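Local coordinates for hypothetical protein Atu0741 (Agrobacterium tumefaciens str. C58, PDB 1ZHV) that is of unknown function but carries two regions of the ACT clan, which hints at a regulatory role, possibly through binding a small ligand, at residues I45-L48 with I49-P53; A23-A26 with W27-G30; S84-T88 with N89-I93. All blocks are in the same frame, centred on the assembly; numbering follows the deposited sequence.

Contact 1: I45-L48 with I49-P53; sequences IVCL and IDRIP
The flat guanidinium of Arg51 folds back alongside the end of the strand that precedes it, and both apolar neighbours, Cys47 and Leu48, meet it obliquely rather than square on a face or an edge. Cys47 CB comes to 3.7 Å from Arg51 NH2, and Leu48 CD1 to 4.0 Å from Arg51 NH1. Bends at chi2 and chi3 turn the arginine back in this way. Around its rim the N-H groups are well used: NE donates to Trp27 O, NH1 to Gly31 O, and NH2 to both Ala28 O and a water. That water lies 3.0 Å from Arg51 NH2 and also accepts from Leu48 N at 3.0 Å, so it bridges the guanidinium to the strand backbone. With so many acceptors the plane has little liberty to rotate.

The backbone reversal that makes this possible is a short 3-10 turn closing strand 43-48 in the N-terminal ACT-clan region, before the chain heads for strand 57-67. Arg51 N donates to Leu48 O over 3.0 Å (155°), standing above the carbonyl plane rather than on a lone pair, and Ile52 N repeats the i to i+3 pattern with Ile49 O at 2.9 Å. Cys47 SG lies 3.7 Å from Ile52 CG1, an apolar touch between strand end and turn, with chi1 of Cys47 (68°) setting the sulfur between backbone N and carbonyl carbon. Ile52 also touches Val58 of strand 57-67, while Leu48 packs against Tyr13 of strand 13-18.

Contact 2: A23-A26 with W27-G30; sequences AIPA and WADG
Between Pro25 and Ala28 the backbone reverses in a type I beta turn, with Ala26 and Trp27 at its two central positions, closed by a bond of 3.2 Å from Ala28 N to Pro25 O. The turn belongs to the long loop joining strands 13-18 and 35-38 of the N-terminal ACT-clan region. Although the Ala28 N-H points well at Pro25 O, the donor stands far above the carbonyl plane and uses no lone pair.

On this tight frame the proline and the tryptophan form a CH-pi contact within a single turn. Pro25 CB lies over the five-membered ring of Trp27, 3.5 Å from its centroid and 25° off the normal. Its nearest ring atom is Trp27 NE1, only 3.2 Å from Pro25 CB, which makes the packing close. Pro25 CG rests on the same indole further toward the rim, 3.5 Å from Trp27 CE2. The indole reaches back over residue i because chi1 of Trp27 is 55°, tucking CG between backbone N and carbonyl carbon. Beyond the turn, the indole also meets Ile45 and Cys47 of strand 43-48 as well as Pro53, so the turn and its indole lie against the sheet and the loop that leaves it.

Ala28, the buried member of the turn, touches Ile36 of strand 35-38. Its methyl is met from two directions: Pro25 CG approaches Ala28 CB to 3.8 Å, and the Ile24 branch methyl CG2 stands 3.9 Å from Ala28 CB.

Contact 3: S84-T88 with N89-I93; sequences SPLST and NGIGI
The C-terminal end of helix 78-87 in the ACT domain turns here into the loop toward strand 94-97, through a type I beta turn from Ser87 to Gly90. Leu86 O is gripped twice, by Asn89 N at 3.0 Å and by Ile91 N, also at 3.0 Å, from opposite faces of its plane. The second bond spans five residues across Gly90, whose phi is positive (72°); this recalls part of a Schellman motif. Asn89 adds a side-chain hydrogen bond back to the helix: its ND2 donates to Pro85 O at 2.7 Å, nearly straight (167°), in the carbonyl plane on a lone pair, with the acceptor close to the amide plane. Ser84 O takes Thr88 N at 3.1 Å and Thr88 OG1 at 2.7 Å from opposite faces.

Leu86 CD2 meets Ile91 CD1 at 3.7 Å, and Leu86 CB lies 3.9 Å from Ile93 CG2. Leu86 and Ile91 both also touch Thr114 of helix 111-120. A water joins Ser87 OG to Ile91 O. Pro85 O and Leu86 O thus take donors from Asn89 and Ile91, which would fix the direction in which the chain leaves the helix.

In the fold
Along the chain the order is contact 2, contact 1, contact 3. The first two are neighbours in the N-terminal ACT-clan region, with centres about 9 Å apart: the loop before strand 35-38 lies directly against the turn after strand 43-48, so two separate chain reversals are tied together at one end of the sheet. Contact 3 belongs to the following ACT domain, on the opposite side of the chain's centre, its centre about 24 Å from that of contact 1 and 31 Å from that of contact 2. The long strand 57-67 pairs with strands of both regions, so the mixed sheet, rather than any direct touch, connects contact 3 with the other two.

Contact 1: I45-L48 with I49-P53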
ATOM      1  N   ILE A  45      -3.382  10.436  -5.541  1.00  7.16           N
ATOM      2  CA  ILE A  45      -2.870  10.608  -4.186  1.00  7.57           C
ATOM      3  C   ILE A  45      -3.309   9.513  -3.226  1.00  6.98           C
ATOM      4  O   ILE A  45      -4.501   9.297  -3.014  1.00  6.98           O
ATOM      5  CB  ILE A  45      -3.305  11.973  -3.594  1.00  7.69           C
ATOM      6  CG1 ILE A  45      -2.725  13.109  -4.445  1.00 10.37           C
ATOM      7  CG2 ILE A  45      -2.864  12.079  -2.132  1.00  9.83           C
ATOM      8  CD1 ILE A  45      -3.183  14.493  -4.033  1.00 14.03           C
ATOM      9  N   VAL A  46      -2.338   8.811  -2.651  1.00  6.69           N
ATOM     10  CA  VAL A  46      -2.634   7.789  -1.661  1.00  7.66           C
ATOM     11  C   VAL A  46      -2.255   8.388  -0.316  1.00  8.22           C
ATOM     12  O   VAL A  46      -1.142   8.881  -0.148  1.00  7.75           O
ATOM     13  CB  VAL A  46      -1.792   6.516  -1.865  1.00  8.18           C
ATOM     14  CG1 VAL A  46      -2.104   5.503  -0.764  1.00  6.55           C
ATOM     15  CG2 VAL A  46      -2.071   5.928  -3.235  1.00  9.02           C
ATOM     16  N   CYS A  47      -3.184   8.371   0.633  1.00  6.28           N
ATOM     17  CA  CYS A  47      -2.916   8.890   1.968  1.00  8.34           C
ATOM     18  C   CYS A  47      -4.031   8.447   2.896  1.00  9.48           C
ATOM     19  O   CYS A  47      -4.995   7.819   2.461  1.00  8.26           O
ATOM     20  CB  CYS A  47      -2.813  10.422   1.954  1.00  9.81           C
ATOM     21  SG  CYS A  47      -4.331  11.332   1.595  1.00  9.89           S
ATOM     22  N   LEU A  48      -3.891   8.757   4.178  1.00 10.37           N
ATOM     23  CA  LEU A  48      -4.911   8.381   5.146  1.00 10.97           C
ATOM     24  C   LEU A  48      -6.248   8.976   4.719  1.00 11.98           C
ATOM     25  O   LEU A  48      -6.342  10.163   4.409  1.00 10.25           O
ATOM     26  CB  LEU A  48      -4.510   8.868   6.541  1.00 10.76           C
ATOM     27  CG  LEU A  48      -3.336   8.095   7.152  1.00 12.44           C
ATOM     28  CD1 LEU A  48      -2.864   8.765   8.431  1.00 13.06           C
ATOM     29  CD2 LEU A  48      -3.774   6.664   7.432  1.00 13.34           C
ATOM     30  N   ILE A  49      -7.272   8.127   4.682  1.00 12.82           N
ATOM     31  CA  ILE A  49      -8.618   8.527   4.282  1.00 15.26           C
ATOM     32  C   ILE A  49      -9.124   9.752   5.033  1.00 16.07           C
ATOM     33  O   ILE A  49      -9.854  10.573   4.475  1.00 16.20           O
ATOM     34  CB  ILE A  49      -9.623   7.381   4.508  1.00 17.23           C
ATOM     35  CG1 ILE A  49      -9.210   6.158   3.688  1.00 15.86           C
ATOM     36  CG2 ILE A  49     -11.019   7.829   4.118  1.00 18.86           C
ATOM     37  CD1 ILE A  49     -10.188   4.985   3.788  1.00 18.48           C
ATOM     38  N   ASP A  50      -8.735   9.866   6.296  1.00 17.24           N
ATOM     39  CA  ASP A  50      -9.152  10.984   7.134  1.00 18.60           C
ATOM     40  C   ASP A  50      -8.863  12.343   6.510  1.00 17.83           C
ATOM     41  O   ASP A  50      -9.594  13.307   6.746  1.00 17.75           O
ATOM     42  CB  ASP A  50      -8.461  10.907   8.497  1.00 21.82           C
ATOM     43  CG  ASP A  50      -8.767   9.622   9.234  1.00 26.17           C
ATOM     44  OD1 ASP A  50      -9.959   9.263   9.334  1.00 29.36           O
ATOM     45  OD2 ASP A  50      -7.814   8.978   9.727  1.00 29.68           O
ATOM     46  N   ARG A  51      -7.798  12.421   5.718  1.00 14.75           N
ATOM     47  CA  ARG A  51      -7.415  13.680   5.081  1.00 14.35           C
ATOM     48  C   ARG A  51      -8.038  13.923   3.712  1.00 13.71           C
ATOM     49  O   ARG A  51      -7.910  15.014   3.163  1.00 13.34           O
ATOM     50  CB  ARG A  51      -5.890  13.764   4.943  1.00 12.68           C
ATOM     51  CG  ARG A  51      -5.132  13.750   6.256  1.00 14.54           C
ATOM     52  CD  ARG A  51      -3.841  14.544   6.149  1.00 14.23           C
ATOM     53  NE  ARG A  51      -2.866  13.969   5.224  1.00 15.04           N
ATOM     54  CZ  ARG A  51      -2.139  12.880   5.470  1.00 16.43           C
ATOM     55  NH1 ARG A  51      -2.275  12.231   6.619  1.00 15.01           N
ATOM     56  NH2 ARG A  51      -1.257  12.454   4.576  1.00 15.23           N
ATOM     57  N   ILE A  52      -8.699  12.917   3.149  1.00 14.07           N
ATOM     58  CA  ILE A  52      -9.301  13.078   1.831  1.00 15.09           C
ATOM     59  C   ILE A  52     -10.680  13.725   1.939  1.00 15.50           C
ATOM     60  O   ILE A  52     -11.580  13.179   2.579  1.00 15.32           O
ATOM     61  CB  ILE A  52      -9.411  11.722   1.110  1.00 15.35           C
ATOM     62  CG1 ILE A  52      -8.024  11.073   1.032  1.00 17.01           C
ATOM     63  CG2 ILE A  52      -9.970  11.920  -0.294  1.00 20.61           C
ATOM     64  CD1 ILE A  52      -8.026   9.645   0.523  1.00 21.42           C
ATOM     65  N   PRO A  53     -10.850  14.913   1.328  1.00 16.63           N
ATOM     66  CA  PRO A  53     -12.103  15.679   1.329  1.00 18.39           C
ATOM     67  C   PRO A  53     -13.255  14.979   0.607  1.00 18.20           C
ATOM     68  O   PRO A  53     -13.041  14.090  -0.217  1.00 19.18           O
ATOM     69  CB  PRO A  53     -11.710  16.986   0.639  1.00 18.47           C
ATOM     70  CG  PRO A  53     -10.257  17.116   0.950  1.00 19.83           C
ATOM     71  CD  PRO A  53      -9.767  15.708   0.727  1.00 18.26           C
TER
HETATM   72  O   HOH W   1      -1.065   9.479   4.835  1.00  8.91           O

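Contact 2: A23-A26 with W27-G30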
ATOM      1  N   ALA A  23      -2.797  21.675  -8.567  1.00 12.21           N
ATOM      2  CA  ALA A  23      -1.650  21.764  -7.669  1.00 11.20           C
ATOM      3  C   ALA A  23      -1.815  20.687  -6.603  1.00 11.84           C
ATOM      4  O   ALA A  23      -2.926  20.208  -6.363  1.00 12.38           O
ATOM      5  CB  ALA A  23      -1.595  23.142  -7.017  1.00 13.75           C
ATOM      6  N   ILE A  24      -0.714  20.288  -5.980  1.00 11.79           N
ATOM      7  CA  ILE A  24      -0.793  19.287  -4.927  1.00 11.44           C
ATOM      8  C   ILE A  24      -1.585  19.932  -3.794  1.00 12.04           C
ATOM      9  O   ILE A  24      -1.223  21.006  -3.312  1.00 12.64           O
ATOM     10  CB  ILE A  24       0.613  18.896  -4.420  1.00 10.72           C
ATOM     11  CG1 ILE A  24       1.419  18.268  -5.559  1.00 12.75           C
ATOM     12  CG2 ILE A  24       0.489  17.927  -3.241  1.00  9.58           C
ATOM     13  CD1 ILE A  24       2.846  17.878  -5.180  1.00 12.61           C
ATOM     14  N   PRO A  25      -2.684  19.292  -3.363  1.00 13.14           N
ATOM     15  CA  PRO A  25      -3.505  19.843  -2.283  1.00 12.70           C
ATOM     16  C   PRO A  25      -2.787  19.858  -0.940  1.00 12.39           C
ATOM     17  O   PRO A  25      -1.886  19.052  -0.693  1.00 13.07           O
ATOM     18  CB  PRO A  25      -4.728  18.928  -2.283  1.00 13.55           C
ATOM     19  CG  PRO A  25      -4.136  17.608  -2.678  1.00 15.49           C
ATOM     20  CD  PRO A  25      -3.230  18.003  -3.827  1.00 12.39           C
ATOM     21  N   ALA A  26      -3.199  20.784  -0.079  1.00 13.26           N
ATOM     22  CA  ALA A  26      -2.603  20.933   1.240  1.00 14.63           C
ATOM     23  C   ALA A  26      -2.849  19.722   2.128  1.00 14.17           C
ATOM     24  O   ALA A  26      -2.100  19.481   3.070  1.00 14.82           O
ATOM     25  CB  ALA A  26      -3.148  22.185   1.915  1.00 16.79           C
ATOM     26  N   TRP A  27      -3.897  18.962   1.828  1.00 12.38           N
ATOM     27  CA  TRP A  27      -4.228  17.791   2.631  1.00 12.42           C
ATOM     28  C   TRP A  27      -3.475  16.524   2.241  1.00 12.12           C
ATOM     29  O   TRP A  27      -3.556  15.519   2.942  1.00 13.16           O
ATOM     30  CB  TRP A  27      -5.734  17.507   2.562  1.00 11.25           C
ATOM     31  CG  TRP A  27      -6.286  17.352   1.172  1.00 11.40           C
ATOM     32  CD1 TRP A  27      -6.964  18.290   0.453  1.00 10.89           C
ATOM     33  CD2 TRP A  27      -6.217  16.185   0.342  1.00 11.06           C
ATOM     34  NE1 TRP A  27      -7.327  17.785  -0.772  1.00 11.48           N
ATOM     35  CE2 TRP A  27      -6.880  16.493  -0.868  1.00 11.13           C
ATOM     36  CE3 TRP A  27      -5.658  14.907   0.502  1.00 10.80           C
ATOM     37  CZ2 TRP A  27      -7.003  15.571  -1.915  1.00 11.60           C
ATOM     38  CZ3 TRP A  27      -5.777  13.992  -0.539  1.00 12.06           C
ATOM     39  CH2 TRP A  27      -6.446  14.330  -1.733  1.00 12.08           C
ATOM     40  N   ALA A  28      -2.741  16.571   1.135  1.00 13.30           N
ATOM     41  CA  ALA A  28      -2.023  15.394   0.654  1.00 15.55           C
ATOM     42  C   ALA A  28      -0.894  14.922   1.555  1.00 17.42           C
ATOM     43  O   ALA A  28      -0.891  13.777   2.015  1.00 16.18           O
ATOM     44  CB  ALA A  28      -1.490  15.646  -0.749  1.00 14.01           C
ATOM     45  N   ASP A  29       0.071  15.798   1.802  1.00 20.24           N
ATOM     46  CA  ASP A  29       1.200  15.434   2.636  1.00 26.53           C
ATOM     47  C   ASP A  29       0.845  15.599   4.109  1.00 27.78           C
ATOM     48  O   ASP A  29       0.313  16.629   4.529  1.00 30.68           O
ATOM     49  CB  ASP A  29       2.415  16.290   2.270  1.00 29.85           C
ATOM     50  CG  ASP A  29       3.718  15.663   2.713  1.00 33.48           C
ATOM     51  OD1 ASP A  29       3.693  14.872   3.679  1.00 36.45           O
ATOM     52  OD2 ASP A  29       4.766  15.967   2.108  1.00 36.39           O
ATOM     53  N   GLY A  30       1.147  14.571   4.890  1.00 28.87           N
ATOM     54  CA  GLY A  30       0.864  14.605   6.311  1.00 24.89           C
ATOM     55  C   GLY A  30       1.510  13.384   6.918  1.00 23.23           C
ATOM     56  O   GLY A  30       2.518  12.890   6.404  1.00 23.85           O
TER

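Contact 3: S84-T88 with N89-I93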
ATOM      1  N   SER A  84       2.387 -12.351  -6.504  1.00  9.39           N
ATOM      2  CA  SER A  84       1.939 -13.552  -7.211  1.00 10.32           C
ATOM      3  C   SER A  84       0.849 -14.313  -6.449  1.00 10.28           C
ATOM      4  O   SER A  84      -0.204 -14.628  -7.010  1.00  9.49           O
ATOM      5  CB  SER A  84       3.118 -14.485  -7.490  1.00 14.52           C
ATOM      6  OG  SER A  84       2.691 -15.611  -8.245  1.00 21.32           O
ATOM      7  N   PRO A  85       1.083 -14.627  -5.163  1.00 10.14           N
ATOM      8  CA  PRO A  85       0.042 -15.355  -4.424  1.00 10.30           C
ATOM      9  C   PRO A  85      -1.254 -14.573  -4.230  1.00 10.79           C
ATOM     10  O   PRO A  85      -2.320 -15.158  -4.038  1.00 12.08           O
ATOM     11  CB  PRO A  85       0.725 -15.708  -3.102  1.00 12.13           C
ATOM     12  CG  PRO A  85       1.804 -14.673  -2.966  1.00 11.20           C
ATOM     13  CD  PRO A  85       2.317 -14.512  -4.368  1.00 10.24           C
ATOM     14  N   LEU A  86      -1.170 -13.250  -4.288  1.00  9.02           N
ATOM     15  CA  LEU A  86      -2.360 -12.428  -4.121  1.00  8.69           C
ATOM     16  C   LEU A  86      -3.147 -12.307  -5.427  1.00  9.30           C
ATOM     17  O   LEU A  86      -4.345 -12.597  -5.479  1.00 10.62           O
ATOM     18  CB  LEU A  86      -1.969 -11.034  -3.611  1.00  8.40           C
ATOM     19  CG  LEU A  86      -1.222 -11.005  -2.273  1.00  7.45           C
ATOM     20  CD1 LEU A  86      -0.911  -9.566  -1.877  1.00 10.32           C
ATOM     21  CD2 LEU A  86      -2.073 -11.691  -1.199  1.00  9.51           C
ATOM     22  N   SER A  87      -2.460 -11.898  -6.489  1.00 10.05           N
ATOM     23  CA  SER A  87      -3.092 -11.720  -7.790  1.00 11.05           C
ATOM     24  C   SER A  87      -3.679 -12.999  -8.375  1.00 12.12           C
ATOM     25  O   SER A  87      -4.734 -12.961  -9.011  1.00 16.05           O
ATOM     26  CB  SER A  87      -2.095 -11.110  -8.776  1.00  9.43           C
ATOM     27  OG  SER A  87      -1.727  -9.804  -8.368  1.00 12.60           O
ATOM     28  N   THR A  88      -3.003 -14.123  -8.158  1.00 11.08           N
ATOM     29  CA  THR A  88      -3.480 -15.403  -8.674  1.00 14.52           C
ATOM     30  C   THR A  88      -4.676 -15.895  -7.870  1.00 14.74           C
ATOM     31  O   THR A  88      -5.369 -16.824  -8.285  1.00 16.50           O
ATOM     32  CB  THR A  88      -2.378 -16.483  -8.628  1.00 16.36           C
ATOM     33  OG1 THR A  88      -1.933 -16.661  -7.280  1.00 20.05           O
ATOM     34  CG2 THR A  88      -1.196 -16.077  -9.500  1.00 20.19           C
ATOM     35  N   ASN A  89      -4.935 -15.264  -6.731  1.00 13.39           N
ATOM     36  CA  ASN A  89      -6.057 -15.675  -5.896  1.00 15.15           C
ATOM     37  C   ASN A  89      -7.143 -14.618  -5.682  1.00 15.78           C
ATOM     38  O   ASN A  89      -7.773 -14.558  -4.626  1.00 18.43           O
ATOM     39  CB  ASN A  89      -5.531 -16.207  -4.559  1.00 13.82           C
ATOM     40  CG  ASN A  89      -4.828 -17.550  -4.712  1.00 15.30           C
ATOM     41  OD1 ASN A  89      -5.452 -18.554  -5.072  1.00 18.32           O
ATOM     42  ND2 ASN A  89      -3.529 -17.573  -4.458  1.00 14.60           N
ATOM     43  N   GLY A  90      -7.356 -13.786  -6.697  1.00 15.31           N
ATOM     44  CA  GLY A  90      -8.397 -12.774  -6.639  1.00 15.12           C
ATOM     45  C   GLY A  90      -8.221 -11.562  -5.744  1.00 16.72           C
ATOM     46  O   GLY A  90      -9.198 -10.870  -5.448  1.00 18.28           O
ATOM     47  N   ILE A  91      -6.998 -11.288  -5.307  1.00 13.49           N
ATOM     48  CA  ILE A  91      -6.770 -10.131  -4.452  1.00 13.59           C
ATOM     49  C   ILE A  91      -6.141  -8.994  -5.252  1.00 13.05           C
ATOM     50  O   ILE A  91      -5.055  -9.142  -5.805  1.00 12.54           O
ATOM     51  CB  ILE A  91      -5.849 -10.483  -3.259  1.00 11.79           C
ATOM     52  CG1 ILE A  91      -6.449 -11.653  -2.468  1.00 14.98           C
ATOM     53  CG2 ILE A  91      -5.666  -9.259  -2.359  1.00 13.34           C
ATOM     54  CD1 ILE A  91      -5.712 -11.982  -1.197  1.00 18.63           C
ATOM     55  N   GLY A  92      -6.840  -7.867  -5.325  1.00 12.56           N
ATOM     56  CA  GLY A  92      -6.314  -6.728  -6.051  1.00 12.59           C
ATOM     57  C   GLY A  92      -5.138  -6.146  -5.299  1.00 12.60           C
ATOM     58  O   GLY A  92      -5.139  -6.103  -4.064  1.00 12.27           O
ATOM     59  N   ILE A  93      -4.127  -5.706  -6.040  1.00 11.38           N
ATOM     60  CA  ILE A  93      -2.933  -5.126  -5.434  1.00 11.66           C
ATOM     61  C   ILE A  93      -2.618  -3.728  -5.953  1.00 10.72           C
ATOM     62  O   ILE A  93      -2.941  -3.379  -7.088  1.00 12.84           O
ATOM     63  CB  ILE A  93      -1.700  -6.037  -5.654  1.00 10.71           C
ATOM     64  CG1 ILE A  93      -1.410  -6.217  -7.151  1.00 13.81           C
ATOM     65  CG2 ILE A  93      -1.936  -7.385  -5.005  1.00 11.33           C
ATOM     66  CD1 ILE A  93      -0.474  -5.165  -7.738  1.00 14.20           C
TER
HETATM   67  O   HOH W   2      -3.983  -8.289  -8.140  1.00 13.15           O